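Side-chain contacts in epimerase family protein SDR39U1 (Homo sapiens, PDB 4B4O), which is a putative NADP-dependent oxidoreductase of the short-chain dehydrogenase/reductase family that binds NADPH: residues G166-M171 with Q230-A235; I195-G200 with Y279-L284; T73-V78 with F129-N134. The protein carries 3 engineered substitutions. All coordinates share one frame; numbering follows the deposited sequence.

Contact 1 of 3, residues G166-M171 with Q230-A235; sequences GAMGHM and QTFGAA. Engineered in segment 230-235: Phe232 (natural residue Leu).
Met168 and Phe232 meet without a polar bond: no hydrogen bond crosses between the two helices, and short polar links such as Ala234 N to Gln230 O, 2.9 Å, stay within one helix. What joins them is a Met-aromatic contact. Met168, present as selenomethionine, brings its SE to 3.5 Å from Phe232 CZ. Measured to the ring centroid the distance is 4.3 Å, along a line 43° off the ring normal, so the heavy atom sits obliquely beside the rim. The methyl CE goes further and lies over one face, 4.1 Å above the plane and displaced toward the rim. A bend at chi2 (-72°) turns this end toward the ring, while Phe232 extends from the opposite direction, CG anti to its backbone N (chi1 -167°). In this Rossmann-type fold, helix 166-176 directly follows strand 151-161, and Met168 also touches Leu161 on that strand. Helix 225-236 follows strand 213-217, the last of the sheet, along the chain, and Leu288 of helix 284-293 touches both Met168 and Phe232. Phe175 and Phe228 meet the Phe232 ring as well. Phe232 is an engineered residue, leucine in the natural protein, so the aromatic part of the contact belongs to the construct. Met171 adds a looser apolar touch, its CB 4.4 Å from Phe232 CE2.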
loop_
_atom_site.group_PDB
_atom_site.type_symbol
_atom_site.label_atom_id
_atom_site.label_comp_id
_atom_site.label_asym_id
_atom_site.label_seq_id
_atom_site.Cartn_x
_atom_site.Cartn_y
_atom_site.Cartn_z
ATOM N N GLY A 166 10.424 0.225 1.039
ATOM C CA GLY A 166 9.527 0.627 -0.038
ATOM C C GLY A 166 10.265 1.256 -1.193
ATOM O O GLY A 166 11.419 0.934 -1.455
ATOM N N ALA A 167 9.583 2.165 -1.884
ATOM C CA ALA A 167 10.162 2.827 -3.060
ATOM C C ALA A 167 11.398 3.642 -2.671
ATOM O O ALA A 167 12.358 3.676 -3.418
ATOM C CB ALA A 167 9.135 3.690 -3.780
HETATM N N MSE A 168 11.385 4.279 -1.502
HETATM C CA MSE A 168 12.536 5.085 -1.054
HETATM C C MSE A 168 13.789 4.237 -0.891
HETATM O O MSE A 168 14.893 4.710 -1.086
HETATM C CB MSE A 168 12.219 5.801 0.262
HETATM C CG MSE A 168 11.204 6.914 0.053
HETATM SE SE MSE A 168 12.064 8.393 -0.883
HETATM C CE MSE A 168 10.527 9.293 -1.659
ATOM N N GLY A 169 13.624 2.974 -0.534
ATOM C CA GLY A 169 14.749 2.061 -0.535
ATOM C C GLY A 169 15.527 2.102 -1.845
ATOM O O GLY A 169 16.738 2.052 -1.830
ATOM N N HIS A 170 14.829 2.175 -2.974
ATOM C CA HIS A 170 15.465 2.235 -4.287
ATOM C C HIS A 170 15.909 3.610 -4.727
ATOM O O HIS A 170 16.864 3.738 -5.516
ATOM C CB HIS A 170 14.522 1.679 -5.350
ATOM C CG HIS A 170 14.230 0.206 -5.189
ATOM N ND1 HIS A 170 15.211 -0.757 -5.297
ATOM C CD2 HIS A 170 13.027 -0.464 -4.941
ATOM C CE1 HIS A 170 14.662 -1.975 -5.100
ATOM N NE2 HIS A 170 13.314 -1.797 -4.876
HETATM N N MSE A 171 15.227 4.650 -4.249
HETATM C CA MSE A 171 15.429 6.005 -4.773
HETATM C C MSE A 171 16.380 6.851 -3.965
HETATM O O MSE A 171 16.969 7.798 -4.481
HETATM C CB MSE A 171 14.088 6.730 -4.794
HETATM C CG MSE A 171 13.229 6.343 -6.003
HETATM SE SE MSE A 171 11.574 7.437 -6.060
HETATM C CE MSE A 171 10.743 6.597 -4.474
ATOM N N GLN A 230 11.584 17.222 -8.018
ATOM C CA GLN A 230 12.064 18.551 -7.673
ATOM C C GLN A 230 12.035 18.788 -6.153
ATOM O O GLN A 230 13.029 19.214 -5.575
ATOM C CB GLN A 230 11.233 19.584 -8.431
ATOM C CG GLN A 230 11.571 21.032 -8.153
ATOM C CD GLN A 230 10.524 21.993 -8.805
ATOM O OE1 GLN A 230 10.279 21.967 -10.029
ATOM N NE2 GLN A 230 9.882 22.838 -7.959
ATOM N N THR A 231 10.916 18.444 -5.518
ATOM C CA THR A 231 10.734 18.604 -4.061
ATOM C C THR A 231 11.665 17.712 -3.261
ATOM O O THR A 231 12.165 18.073 -2.223
ATOM C CB THR A 231 9.285 18.253 -3.641
ATOM O OG1 THR A 231 8.367 19.038 -4.403
ATOM C CG2 THR A 231 9.034 18.536 -2.148
ATOM N N PHE A 232 11.915 16.523 -3.790
ATOM C CA PHE A 232 12.808 15.582 -3.139
ATOM C C PHE A 232 14.261 16.070 -3.214
ATOM O O PHE A 232 14.978 16.032 -2.216
ATOM C CB PHE A 232 12.650 14.210 -3.793
ATOM C CG PHE A 232 13.284 13.083 -3.042
ATOM C CD1 PHE A 232 13.562 13.174 -1.691
ATOM C CD2 PHE A 232 13.552 11.882 -3.700
ATOM C CE1 PHE A 232 14.129 12.098 -1.014
ATOM C CE2 PHE A 232 14.094 10.800 -3.027
ATOM C CZ PHE A 232 14.390 10.910 -1.687
ATOM N N GLY A 233 14.689 16.515 -4.393
ATOM C CA GLY A 233 15.994 17.145 -4.548
ATOM C C GLY A 233 16.156 18.328 -3.597
ATOM O O GLY A 233 17.157 18.415 -2.865
ATOM N N ALA A 234 15.162 19.208 -3.558
ATOM C CA ALA A 234 15.209 20.348 -2.651
ATOM C C ALA A 234 15.387 19.862 -1.218
ATOM O O ALA A 234 16.243 20.360 -0.510
ATOM C CB ALA A 234 13.980 21.246 -2.801
ATOM N N ALA A 235 14.637 18.860 -0.801
ATOM C CA ALA A 235 14.694 18.403 0.592
ATOM C C ALA A 235 16.041 17.818 0.951
ATOM O O ALA A 235 16.430 17.835 2.118
ATOM C CB ALA A 235 13.591 17.381 0.892
#

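Contact 2 of 3, residues I195-G200 with Y279-L284; sequences IGDLAG and YSFPEL
The rings of Tyr279 and Phe281 both turn an edge to the carboxylate of Asp197, whose OD2 lies near the plane of each. Tyr279 CD2 is 3.6 Å from Asp197 CG, with carboxylate and ring planes 68° apart; Tyr277 meets the same tyrosine edge-to-face, and His194 packs against the Phe281 ring. Between the two edges the carboxylate receives two consecutive backbone amides, one on each oxygen and each through the syn lone pair. Ser280 N donates to Asp197 OD1 at 2.8 Å and nearly straight (164°), while Phe281 N reaches OD2 at 2.9 Å on a more bent path (147°). OD1 is also hydrogen-bonded to Tyr277 OH. A water donates to OD2 at 2.8 Å and, with its other proton, to Phe281 O. Four bonds thus hold the buried group and probably favour its ionised form; they also fix the rotation of the carboxylate. A helix carboxylate receiving two successive loop amides in this bidentate way ties helix 195-207 of the Rossmann-type domain to the loop before helix 284-293, in the C-terminal DUF1731 region.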
loop_
_atom_site.group_PDB
_atom_site.type_symbol
_atom_site.label_atom_id
_atom_site.label_comp_id
_atom_site.label_asym_id
_atom_site.label_seq_id
_atom_site.Cartn_x
_atom_site.Cartn_y
_atom_site.Cartn_z
ATOM N N ILE A 195 4.302 7.007 4.980
ATOM C CA ILE A 195 4.073 5.753 5.672
ATOM C C ILE A 195 3.343 5.956 6.988
ATOM O O ILE A 195 2.533 5.135 7.366
ATOM C CB ILE A 195 5.377 4.959 5.950
ATOM C CG1 ILE A 195 5.005 3.598 6.572
ATOM C CG2 ILE A 195 6.314 5.760 6.873
ATOM C CD1 ILE A 195 5.676 2.398 6.002
ATOM N N GLY A 196 3.633 7.040 7.693
ATOM C CA GLY A 196 2.943 7.325 8.945
ATOM C C GLY A 196 1.455 7.517 8.761
ATOM O O GLY A 196 0.675 7.170 9.640
ATOM N N ASP A 197 1.067 8.072 7.622
ATOM C CA ASP A 197 -0.344 8.332 7.343
ATOM C C ASP A 197 -1.076 7.099 6.826
ATOM O O ASP A 197 -2.267 6.944 7.084
ATOM C CB ASP A 197 -0.501 9.508 6.380
ATOM C CG ASP A 197 -0.385 10.848 7.076
ATOM O OD1 ASP A 197 -0.939 10.993 8.187
ATOM O OD2 ASP A 197 0.262 11.763 6.501
ATOM N N LEU A 198 -0.394 6.206 6.115
ATOM C CA LEU A 198 -1.028 4.929 5.776
ATOM C C LEU A 198 -1.253 4.126 7.048
ATOM O O LEU A 198 -2.319 3.592 7.258
ATOM C CB LEU A 198 -0.219 4.112 4.749
ATOM C CG LEU A 198 -0.932 2.820 4.313
ATOM C CD1 LEU A 198 -2.298 3.136 3.749
ATOM C CD2 LEU A 198 -0.109 2.086 3.276
ATOM N N ALA A 199 -0.226 4.074 7.882
ATOM C CA ALA A 199 -0.301 3.433 9.174
ATOM C C ALA A 199 -1.449 4.008 10.013
ATOM O O ALA A 199 -2.191 3.274 10.681
ATOM C CB ALA A 199 1.038 3.603 9.887
ATOM N N GLY A 200 -1.591 5.334 9.954
ATOM C CA GLY A 200 -2.656 6.052 10.661
ATOM C C GLY A 200 -4.073 5.759 10.161
ATOM O O GLY A 200 -4.984 5.532 10.958
ATOM N N TYR A 279 -4.425 13.970 8.570
ATOM C CA TYR A 279 -3.095 13.622 8.068
ATOM C C TYR A 279 -1.989 14.344 8.818
ATOM O O TYR A 279 -2.111 15.529 9.125
ATOM C CB TYR A 279 -2.978 13.972 6.584
ATOM C CG TYR A 279 -3.715 13.045 5.657
ATOM C CD1 TYR A 279 -5.077 13.185 5.435
ATOM C CD2 TYR A 279 -3.058 12.021 5.012
ATOM C CE1 TYR A 279 -5.763 12.349 4.579
ATOM C CE2 TYR A 279 -3.737 11.168 4.164
ATOM C CZ TYR A 279 -5.097 11.344 3.954
ATOM O OH TYR A 279 -5.769 10.506 3.092
ATOM N N SER A 280 -0.924 13.607 9.137
ATOM C CA SER A 280 0.288 14.194 9.727
ATOM C C SER A 280 1.152 14.873 8.673
ATOM O O SER A 280 1.836 15.856 8.953
ATOM C CB SER A 280 1.108 13.124 10.429
ATOM O OG SER A 280 0.416 12.659 11.559
ATOM N N PHE A 281 1.126 14.337 7.456
ATOM C CA PHE A 281 1.975 14.828 6.366
ATOM C C PHE A 281 1.165 14.940 5.062
ATOM O O PHE A 281 1.422 14.240 4.092
ATOM C CB PHE A 281 3.187 13.889 6.182
ATOM C CG PHE A 281 4.026 13.725 7.412
ATOM C CD1 PHE A 281 4.924 14.711 7.792
ATOM C CD2 PHE A 281 3.925 12.585 8.193
ATOM C CE1 PHE A 281 5.691 14.569 8.947
ATOM C CE2 PHE A 281 4.684 12.435 9.336
ATOM C CZ PHE A 281 5.563 13.428 9.716
ATOM N N PRO A 282 0.172 15.824 5.044
ATOM C CA PRO A 282 -0.647 15.982 3.835
ATOM C C PRO A 282 0.052 16.666 2.641
ATOM O O PRO A 282 -0.354 16.465 1.510
ATOM C CB PRO A 282 -1.796 16.887 4.322
ATOM C CG PRO A 282 -1.193 17.685 5.408
ATOM C CD PRO A 282 -0.260 16.735 6.112
ATOM N N GLU A 283 1.065 17.470 2.926
ATOM C CA GLU A 283 1.764 18.234 1.896
ATOM C C GLU A 283 3.085 17.517 1.598
ATOM O O GLU A 283 3.778 17.054 2.505
ATOM C CB GLU A 283 1.966 19.700 2.326
ATOM C CG GLU A 283 2.346 20.669 1.187
ATOM C CD GLU A 283 3.858 20.813 0.964
ATOM O OE1 GLU A 283 4.580 21.205 1.928
ATOM O OE2 GLU A 283 4.326 20.533 -0.171
ATOM N N LEU A 284 3.432 17.409 0.318
ATOM C CA LEU A 284 4.572 16.583 -0.099
ATOM C C LEU A 284 5.901 17.042 0.468
ATOM O O LEU A 284 6.742 16.229 0.851
ATOM C CB LEU A 284 4.657 16.516 -1.635
ATOM C CG LEU A 284 5.693 15.563 -2.245
ATOM C CD1 LEU A 284 5.558 14.118 -1.762
ATOM C CD2 LEU A 284 5.514 15.675 -3.752
HETATM O O HOH W 1 1.007 11.534 3.778
#

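Contact 3 of 3, residues T73-V78 with F129-N134; sequences TFQKEV and FDFFSN
Two torsion settings bring Gln75 and Phe131 together: Phe131 has CG anti to its backbone N (chi1 175°), which extends the ring toward helix 72-95, and Gln75, with chi1 at -131°, runs extended beyond CG alongside it. The two side chains pass in opposite directions. Gln75 CG comes obliquely to 3.4 Å from Phe131 CE1, and farther out Gln75 NE2 lies 3.5 Å from Phe131 CD1, the amide standing almost perpendicular to the ring (81°). Val78 CG1 approaches the ring edge, 4.2 Å from Phe131 CE2. Phe131 in turn sets CD2 over the centre of the Phe132 ring, 3.7 Å above its plane, and Trp70 meets Phe131 edge-to-face. Behind the ring, a capping box starts helix 131-143: Ser133 N donates to Asp130 OD1 at 2.7 Å, met nearly head-on, and Asp130 N returns a bond to Ser133 OG at 2.9 Å. Replacing Phe131 by an alanine would probably open a gap between the helices, leaving Gln75 CG and Val78 CG1 without their partner and removing an aromatic neighbour of Trp70. Glu77, an NADP-binding residue, belongs to the same helical turn, and the backbone oxygen of Val78 accepts from the NADP-binding Arg82. With no hydrogen bond between the segments, they are held by van der Waals packing of Gln75 and Val78 on the Phe131 ring, while the capping box serves the start of helix 131-143.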
loop_
_atom_site.group_PDB
_atom_site.type_symbol
_atom_site.label_atom_id
_atom_site.label_comp_id
_atom_site.label_asym_id
_atom_site.label_seq_id
_atom_site.Cartn_x
_atom_site.Cartn_y
_atom_site.Cartn_z
ATOM N N THR A 73 5.631 -16.644 -14.538
ATOM C CA THR A 73 5.854 -17.262 -13.234
ATOM C C THR A 73 5.739 -16.234 -12.131
ATOM O O THR A 73 5.076 -16.489 -11.110
ATOM C CB THR A 73 7.248 -17.915 -13.144
ATOM O OG1 THR A 73 7.352 -18.937 -14.126
ATOM C CG2 THR A 73 7.498 -18.536 -11.779
ATOM N N PHE A 74 6.379 -15.081 -12.338
ATOM C CA PHE A 74 6.409 -13.994 -11.351
ATOM C C PHE A 74 5.037 -13.339 -11.230
ATOM O O PHE A 74 4.595 -12.941 -10.156
ATOM C CB PHE A 74 7.467 -12.955 -11.746
ATOM C CG PHE A 74 7.568 -11.799 -10.795
ATOM C CD1 PHE A 74 7.764 -12.005 -9.457
ATOM C CD2 PHE A 74 7.476 -10.503 -11.245
ATOM C CE1 PHE A 74 7.855 -10.933 -8.571
ATOM C CE2 PHE A 74 7.575 -9.426 -10.365
ATOM C CZ PHE A 74 7.756 -9.636 -9.027
ATOM N N GLN A 75 4.391 -13.206 -12.378
ATOM C CA GLN A 75 3.008 -12.779 -12.466
ATOM C C GLN A 75 2.115 -13.668 -11.601
ATOM O O GLN A 75 1.314 -13.178 -10.827
ATOM C CB GLN A 75 2.566 -12.867 -13.928
ATOM C CG GLN A 75 1.895 -11.616 -14.417
ATOM C CD GLN A 75 1.917 -11.464 -15.918
ATOM O OE1 GLN A 75 2.937 -11.707 -16.582
ATOM N NE2 GLN A 75 0.785 -11.011 -16.468
ATOM N N LYS A 76 2.247 -14.986 -11.764
ATOM C CA LYS A 76 1.467 -15.933 -10.975
ATOM C C LYS A 76 1.719 -15.759 -9.485
ATOM O O LYS A 76 0.780 -15.835 -8.712
ATOM C CB LYS A 76 1.719 -17.381 -11.423
ATOM C CG LYS A 76 0.808 -17.818 -12.578
ATOM N N GLU A 77 2.970 -15.536 -9.081
ATOM C CA GLU A 77 3.295 -15.285 -7.664
ATOM C C GLU A 77 2.708 -13.949 -7.162
ATOM O O GLU A 77 2.253 -13.866 -6.024
ATOM C CB GLU A 77 4.828 -15.334 -7.406
ATOM C CG GLU A 77 5.405 -16.676 -6.905
ATOM C CD GLU A 77 6.752 -17.058 -7.548
ATOM O OE1 GLU A 77 7.641 -16.184 -7.628
ATOM O OE2 GLU A 77 6.935 -18.226 -7.972
ATOM N N VAL A 78 2.733 -12.909 -7.992
ATOM C CA VAL A 78 2.209 -11.615 -7.565
ATOM C C VAL A 78 0.730 -11.781 -7.250
ATOM O O VAL A 78 0.253 -11.339 -6.208
ATOM C CB VAL A 78 2.415 -10.516 -8.636
ATOM C CG1 VAL A 78 1.502 -9.308 -8.395
ATOM C CG2 VAL A 78 3.875 -10.089 -8.706
ATOM N N PHE A 129 -8.946 -3.050 -16.770
ATOM C CA PHE A 129 -8.299 -2.550 -18.007
ATOM C C PHE A 129 -6.832 -2.942 -18.180
ATOM O O PHE A 129 -6.238 -2.655 -19.211
ATOM C CB PHE A 129 -8.404 -1.023 -18.059
ATOM C CG PHE A 129 -7.880 -0.364 -16.837
ATOM C CD1 PHE A 129 -6.523 -0.131 -16.691
ATOM C CD2 PHE A 129 -8.736 -0.038 -15.800
ATOM C CE1 PHE A 129 -6.028 0.456 -15.542
ATOM C CE2 PHE A 129 -8.258 0.553 -14.654
ATOM C CZ PHE A 129 -6.902 0.805 -14.518
ATOM N N ASP A 130 -6.245 -3.552 -17.165
ATOM C CA ASP A 130 -4.874 -4.038 -17.249
ATOM C C ASP A 130 -4.642 -5.050 -16.133
ATOM O O ASP A 130 -5.525 -5.316 -15.324
ATOM C CB ASP A 130 -3.850 -2.883 -17.210
ATOM C CG ASP A 130 -3.730 -2.208 -15.823
ATOM O OD1 ASP A 130 -4.332 -2.643 -14.827
ATOM O OD2 ASP A 130 -3.027 -1.171 -15.733
ATOM N N PHE A 131 -3.441 -5.584 -16.070
ATOM C CA PHE A 131 -3.148 -6.606 -15.099
ATOM C C PHE A 131 -3.348 -6.168 -13.637
ATOM O O PHE A 131 -3.926 -6.900 -12.821
ATOM C CB PHE A 131 -1.714 -7.091 -15.283
ATOM C CG PHE A 131 -1.285 -8.077 -14.238
ATOM C CD1 PHE A 131 -1.508 -9.422 -14.422
ATOM C CD2 PHE A 131 -0.687 -7.651 -13.077
ATOM C CE1 PHE A 131 -1.124 -10.331 -13.469
ATOM C CE2 PHE A 131 -0.309 -8.552 -12.117
ATOM C CZ PHE A 131 -0.524 -9.894 -12.316
ATOM N N PHE A 132 -2.837 -4.989 -13.300
ATOM C CA PHE A 132 -2.875 -4.522 -11.908
ATOM C C PHE A 132 -4.263 -4.076 -11.453
ATOM O O PHE A 132 -4.618 -4.245 -10.296
ATOM C CB PHE A 132 -1.845 -3.417 -11.704
ATOM C CG PHE A 132 -0.450 -3.885 -11.891
ATOM C CD1 PHE A 132 0.144 -4.713 -10.940
ATOM C CD2 PHE A 132 0.260 -3.551 -13.026
ATOM C CE1 PHE A 132 1.422 -5.191 -11.119
ATOM C CE2 PHE A 132 1.557 -4.019 -13.217
ATOM C CZ PHE A 132 2.134 -4.854 -12.261
ATOM N N SER A 133 -5.047 -3.518 -12.368
ATOM C CA SER A 133 -6.428 -3.177 -12.053
ATOM C C SER A 133 -7.246 -4.460 -11.842
ATOM O O SER A 133 -7.975 -4.565 -10.860
ATOM C CB SER A 133 -7.037 -2.279 -13.141
ATOM O OG SER A 133 -6.871 -2.818 -14.434
ATOM N N ASN A 134 -7.102 -5.439 -12.740
ATOM C CA ASN A 134 -7.715 -6.748 -12.537
ATOM C C ASN A 134 -7.246 -7.395 -11.235
ATOM O O ASN A 134 -8.028 -8.040 -10.535
ATOM C CB ASN A 134 -7.442 -7.695 -13.718
ATOM C CG ASN A 134 -8.350 -7.403 -14.917
ATOM O OD1 ASN A 134 -9.570 -7.309 -14.752
ATOM N ND2 ASN A 134 -7.775 -7.256 -16.130
#

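Contact 3 comes first along the chain and closes before the others open; contacts 1 and 2 then interleave, their segments alternating. Each contact has at least one segment on a helix of the Rossmann-type domain, which is built round a parallel sheet. Contacts 1 and 2 are neighbours, with centres about 16 Å apart and nearest atoms about 4 Å apart, though they do not touch. Strand 151-161 lies beneath the first segment of each, and helix 284-293, which packs on contact 1, follows directly on the loop of contact 2. The centres of contacts 3 and 2 are about 28 Å apart, on opposite sides of the chain's centre. The C-terminal elements are thus joined to the Rossmann-type domain at two places, while contact 3 pairs helices within the nucleotide-binding part.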